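Local coordinates for protein hydrogenase maturation factor (PDB 3VTH) that probably transfers the carbamoyl group of carbamoyl phosphate, with consumption of ATP, to the C-terminal cysteine of HypE during [NiFe]-hydrogenase maturation, at residues C117-R128 and C167-R178. Residues are numbered along the deposited sequence; the frame is centred on the assembly and turned at random.
Sequences CLRELKDPKDRR and CSREYHDPHDRR. With ZN (zinc ion), chain C; ZN (zinc ion), chain D.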
# COMPACT_ATOMS: atom_id res chain seq x y z
N CYS A 117 6.01 14.89 21.16
CA CYS A 117 6.63 15.88 20.27
C CYS A 117 5.63 16.98 19.90
O CYS A 117 6.00 18.14 19.82
CB CYS A 117 7.19 15.23 18.99
SG CYS A 117 8.72 14.30 19.30
N LEU A 118 4.38 16.60 19.67
CA LEU A 118 3.34 17.56 19.33
C LEU A 118 3.12 18.57 20.46
O LEU A 118 2.93 19.76 20.20
CB LEU A 118 2.03 16.85 18.96
CG LEU A 118 0.89 17.71 18.39
CD1 LEU A 118 1.33 18.39 17.11
CD2 LEU A 118 -0.35 16.84 18.13
N ARG A 119 3.13 18.10 21.70
CA ARG A 119 3.02 18.98 22.87
C ARG A 119 4.19 19.96 22.91
O ARG A 119 3.99 21.16 23.11
CB ARG A 119 2.99 18.16 24.17
CG ARG A 119 2.61 18.97 25.42
CD ARG A 119 3.15 18.35 26.73
NE ARG A 119 2.93 16.91 26.78
CZ ARG A 119 3.86 15.98 26.53
NH1 ARG A 119 5.10 16.33 26.22
NH2 ARG A 119 3.53 14.70 26.59
N GLU A 120 5.41 19.45 22.73
CA GLU A 120 6.60 20.31 22.70
C GLU A 120 6.54 21.33 21.55
O GLU A 120 6.80 22.51 21.75
CB GLU A 120 7.88 19.47 22.63
CG GLU A 120 8.19 18.69 23.94
CD GLU A 120 9.35 17.69 23.81
OE1 GLU A 120 9.67 17.02 24.82
OE2 GLU A 120 9.92 17.53 22.72
N LEU A 121 6.19 20.86 20.35
CA LEU A 121 5.99 21.74 19.18
C LEU A 121 5.07 22.95 19.46
O LEU A 121 5.32 24.04 18.96
CB LEU A 121 5.42 20.93 18.01
CG LEU A 121 5.26 21.61 16.65
CD1 LEU A 121 6.60 21.96 16.07
CD2 LEU A 121 4.47 20.69 15.66
N LYS A 122 4.01 22.72 20.23
CA LYS A 122 2.99 23.74 20.49
C LYS A 122 3.20 24.50 21.80
O LYS A 122 2.37 25.33 22.19
CB LYS A 122 1.60 23.09 20.47
CG LYS A 122 1.19 22.59 19.09
CD LYS A 122 -0.09 21.75 19.13
CE LYS A 122 -0.52 21.34 17.70
NZ LYS A 122 -0.99 22.51 16.87
N ASP A 123 4.30 24.22 22.49
CA ASP A 123 4.59 24.82 23.79
C ASP A 123 5.54 26.02 23.66
O ASP A 123 6.75 25.82 23.49
CB ASP A 123 5.20 23.76 24.72
CG ASP A 123 5.54 24.31 26.10
OD1 ASP A 123 6.08 23.54 26.93
OD2 ASP A 123 5.29 25.50 26.36
N PRO A 124 5.01 27.27 23.77
CA PRO A 124 5.83 28.48 23.56
C PRO A 124 7.06 28.58 24.47
O PRO A 124 7.99 29.34 24.16
CB PRO A 124 4.85 29.63 23.88
CG PRO A 124 3.49 29.04 23.83
CD PRO A 124 3.66 27.60 24.25
N LYS A 125 7.08 27.83 25.56
CA LYS A 125 8.21 27.87 26.49
C LYS A 125 9.30 26.86 26.14
O LYS A 125 10.42 26.96 26.63
CB LYS A 125 7.72 27.67 27.93
CG LYS A 125 6.82 28.80 28.46
CD LYS A 125 6.41 28.55 29.91
CE LYS A 125 5.52 29.68 30.43
NZ LYS A 125 5.46 29.68 31.93
N ASP A 126 8.97 25.89 25.28
CA ASP A 126 9.90 24.83 24.89
C ASP A 126 10.91 25.36 23.87
O ASP A 126 10.55 26.14 22.99
CB ASP A 126 9.13 23.64 24.31
CG ASP A 126 9.96 22.35 24.30
OD1 ASP A 126 9.67 21.47 25.14
OD2 ASP A 126 10.88 22.21 23.46
N ARG A 127 12.16 24.94 23.95
CA ARG A 127 13.12 25.40 22.94
C ARG A 127 12.87 24.83 21.53
O ARG A 127 13.42 25.35 20.55
CB ARG A 127 14.57 25.19 23.39
CG ARG A 127 15.08 23.79 23.32
CD ARG A 127 16.53 23.76 23.82
NE ARG A 127 17.11 22.45 23.56
CZ ARG A 127 17.91 22.16 22.54
NH1 ARG A 127 18.28 23.10 21.66
NH2 ARG A 127 18.36 20.93 22.39
N ARG A 128 12.05 23.79 21.44
CA ARG A 128 11.63 23.27 20.13
C ARG A 128 10.25 23.75 19.69
O ARG A 128 9.67 23.18 18.76
CB ARG A 128 11.70 21.74 20.09
CG ARG A 128 13.12 21.20 20.18
CD ARG A 128 13.13 19.66 20.13
NE ARG A 128 14.49 19.12 20.10
CZ ARG A 128 15.24 18.87 21.18
NH1 ARG A 128 14.79 19.12 22.39
NH2 ARG A 128 16.46 18.35 21.02
N CYS A 167 21.77 19.59 22.39
CA CYS A 167 21.19 18.32 21.95
C CYS A 167 22.04 17.15 22.43
O CYS A 167 21.50 16.12 22.81
CB CYS A 167 21.03 18.28 20.43
SG CYS A 167 19.65 19.28 19.87
N SER A 168 23.35 17.33 22.41
CA SER A 168 24.29 16.33 22.92
C SER A 168 24.13 16.08 24.43
O SER A 168 24.25 14.94 24.89
CB SER A 168 25.72 16.75 22.61
OG SER A 168 26.63 15.80 23.12
N ARG A 169 23.82 17.12 25.18
CA ARG A 169 23.53 17.00 26.60
C ARG A 169 22.28 16.18 26.83
O ARG A 169 22.25 15.31 27.64
CB ARG A 169 23.43 18.37 27.28
CG ARG A 169 24.78 19.04 27.49
CD ARG A 169 24.82 20.33 28.35
NE ARG A 169 23.60 21.13 28.28
CZ ARG A 169 23.51 22.36 27.77
NH1 ARG A 169 24.56 23.00 27.29
NH2 ARG A 169 22.34 22.97 27.76
N GLU A 170 21.24 16.46 26.07
CA GLU A 170 20.01 15.68 26.13
C GLU A 170 20.26 14.22 25.77
O GLU A 170 19.77 13.31 26.46
CB GLU A 170 18.97 16.25 25.16
CG GLU A 170 18.41 17.61 25.55
CD GLU A 170 17.39 18.10 24.51
OE1 GLU A 170 17.61 17.87 23.30
OE2 GLU A 170 16.37 18.70 24.89
N TYR A 171 21.02 14.01 24.69
CA TYR A 171 21.39 12.67 24.21
C TYR A 171 22.10 11.86 25.30
O TYR A 171 21.89 10.64 25.42
CB TYR A 171 22.29 12.81 22.98
CG TYR A 171 22.70 11.51 22.32
CD1 TYR A 171 23.82 10.79 22.76
CD2 TYR A 171 21.97 10.99 21.25
CE1 TYR A 171 24.19 9.58 22.14
CE2 TYR A 171 22.34 9.80 20.63
CZ TYR A 171 23.44 9.11 21.07
OH TYR A 171 23.78 7.92 20.45
N HIS A 172 22.96 12.52 26.07
CA HIS A 172 23.74 11.85 27.11
C HIS A 172 23.10 11.87 28.51
O HIS A 172 23.71 11.40 29.47
CB HIS A 172 25.19 12.40 27.15
CG HIS A 172 26.00 12.01 25.95
ND1 HIS A 172 26.25 12.87 24.91
CD2 HIS A 172 26.57 10.83 25.60
CE1 HIS A 172 26.96 12.25 23.98
NE2 HIS A 172 27.16 11.01 24.37
N ASP A 173 21.89 12.41 28.61
CA ASP A 173 21.20 12.56 29.90
C ASP A 173 20.13 11.47 30.10
O ASP A 173 19.08 11.51 29.44
CB ASP A 173 20.55 13.95 29.97
CG ASP A 173 19.79 14.21 31.28
OD1 ASP A 173 19.84 13.36 32.20
OD2 ASP A 173 19.13 15.27 31.38
N PRO A 174 20.39 10.50 31.01
CA PRO A 174 19.48 9.35 31.19
C PRO A 174 18.07 9.73 31.64
O PRO A 174 17.14 8.97 31.41
CB PRO A 174 20.17 8.49 32.27
CG PRO A 174 21.54 9.04 32.42
CD PRO A 174 21.49 10.48 31.99
N HIS A 175 17.93 10.91 32.26
CA HIS A 175 16.62 11.43 32.67
C HIS A 175 15.87 12.17 31.55
O HIS A 175 14.71 12.54 31.71
CB HIS A 175 16.75 12.33 33.90
CG HIS A 175 17.13 11.60 35.15
ND1 HIS A 175 18.27 11.88 35.87
CD2 HIS A 175 16.51 10.59 35.81
CE1 HIS A 175 18.34 11.08 36.92
NE2 HIS A 175 17.28 10.29 36.91
N ASP A 176 16.53 12.40 30.42
CA ASP A 176 15.87 13.09 29.30
C ASP A 176 15.16 12.08 28.41
O ASP A 176 15.65 10.96 28.20
CB ASP A 176 16.86 13.94 28.50
CG ASP A 176 16.16 14.97 27.61
OD1 ASP A 176 15.53 14.57 26.62
OD2 ASP A 176 16.26 16.18 27.90
N ARG A 177 14.01 12.44 27.87
CA ARG A 177 13.30 11.49 27.03
C ARG A 177 13.99 11.28 25.69
O ARG A 177 13.72 10.29 25.00
CB ARG A 177 11.81 11.83 26.88
CG ARG A 177 11.49 12.92 25.89
CD ARG A 177 9.99 13.13 25.82
NE ARG A 177 9.64 13.93 24.66
CZ ARG A 177 9.39 13.43 23.46
NH1 ARG A 177 9.42 12.12 23.25
NH2 ARG A 177 9.08 14.25 22.47
N ARG A 178 14.92 12.19 25.35
CA ARG A 178 15.75 12.02 24.15
C ARG A 178 17.14 11.42 24.43
O ARG A 178 18.04 11.53 23.60
CB ARG A 178 15.89 13.35 23.38
CG ARG A 178 14.64 13.72 22.62
CD ARG A 178 14.80 15.05 21.89
NE ARG A 178 13.59 15.35 21.12
CZ ARG A 178 12.53 15.99 21.61
NH1 ARG A 178 12.53 16.41 22.88
NH2 ARG A 178 11.48 16.19 20.83
ZN ZN C . 8.11 12.12 19.00
ZN ZN D . 20.63 20.98 18.65
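Two arginines lie flat on one another where the halves of this contact meet: the side chains of Arg128 and Arg178 slide past each other in opposite directions and their guanidinium groups stack, centres 4.0 Å apart and planes 14° from parallel. The carboxylate at the edge of each cation probably offsets the like charges. Arg128 grips Glu170 end-on and nearly coplanar, NH2 giving a bond of 2.6 Å to OE1 and NH1 one of 3.0 Å to OE2, each on a syn lone pair. Arg178 holds Glu120 differently, NH1 and NH2 both converging on the single oxygen OE2, with the carboxylate clearly tilted from the guanidinium. The NE atoms bond to the carbonyls of Ala185 and Asn135, which, with the carboxylate grip, helps to fix each group's rotation. The reciprocal contacts are consistent with approximate twofold symmetry between tandem HypF zinc fingers: both segments begin with a zinc-binding cysteine of a CxxC pair and end in Asp-Arg-Arg, each arginine pair reaching the other finger's helix and Cys4 site. Arg177 NE donates almost straight (172°) to Glu120 OE1, 3.1 Å away, from above the carboxylate plane, while its NH2 bonds weakly to zinc-bound Cys117 SG. Arg127 NH2 hydrogen-bonds to Cys167 SG at 3.3 Å, the sulfur near the guanidinium plane, and only weakly to Glu170 OE1. CG of Arg127 sits between backbone N and carbonyl carbon (chi1 76°), as in Arg177, and an extended chain carries each guanidinium to the thiolate. These donors would be expected to temper the sulfurs' negative charge. Asx turns at Asp126 and Asp176 shape the arginine-bearing loops.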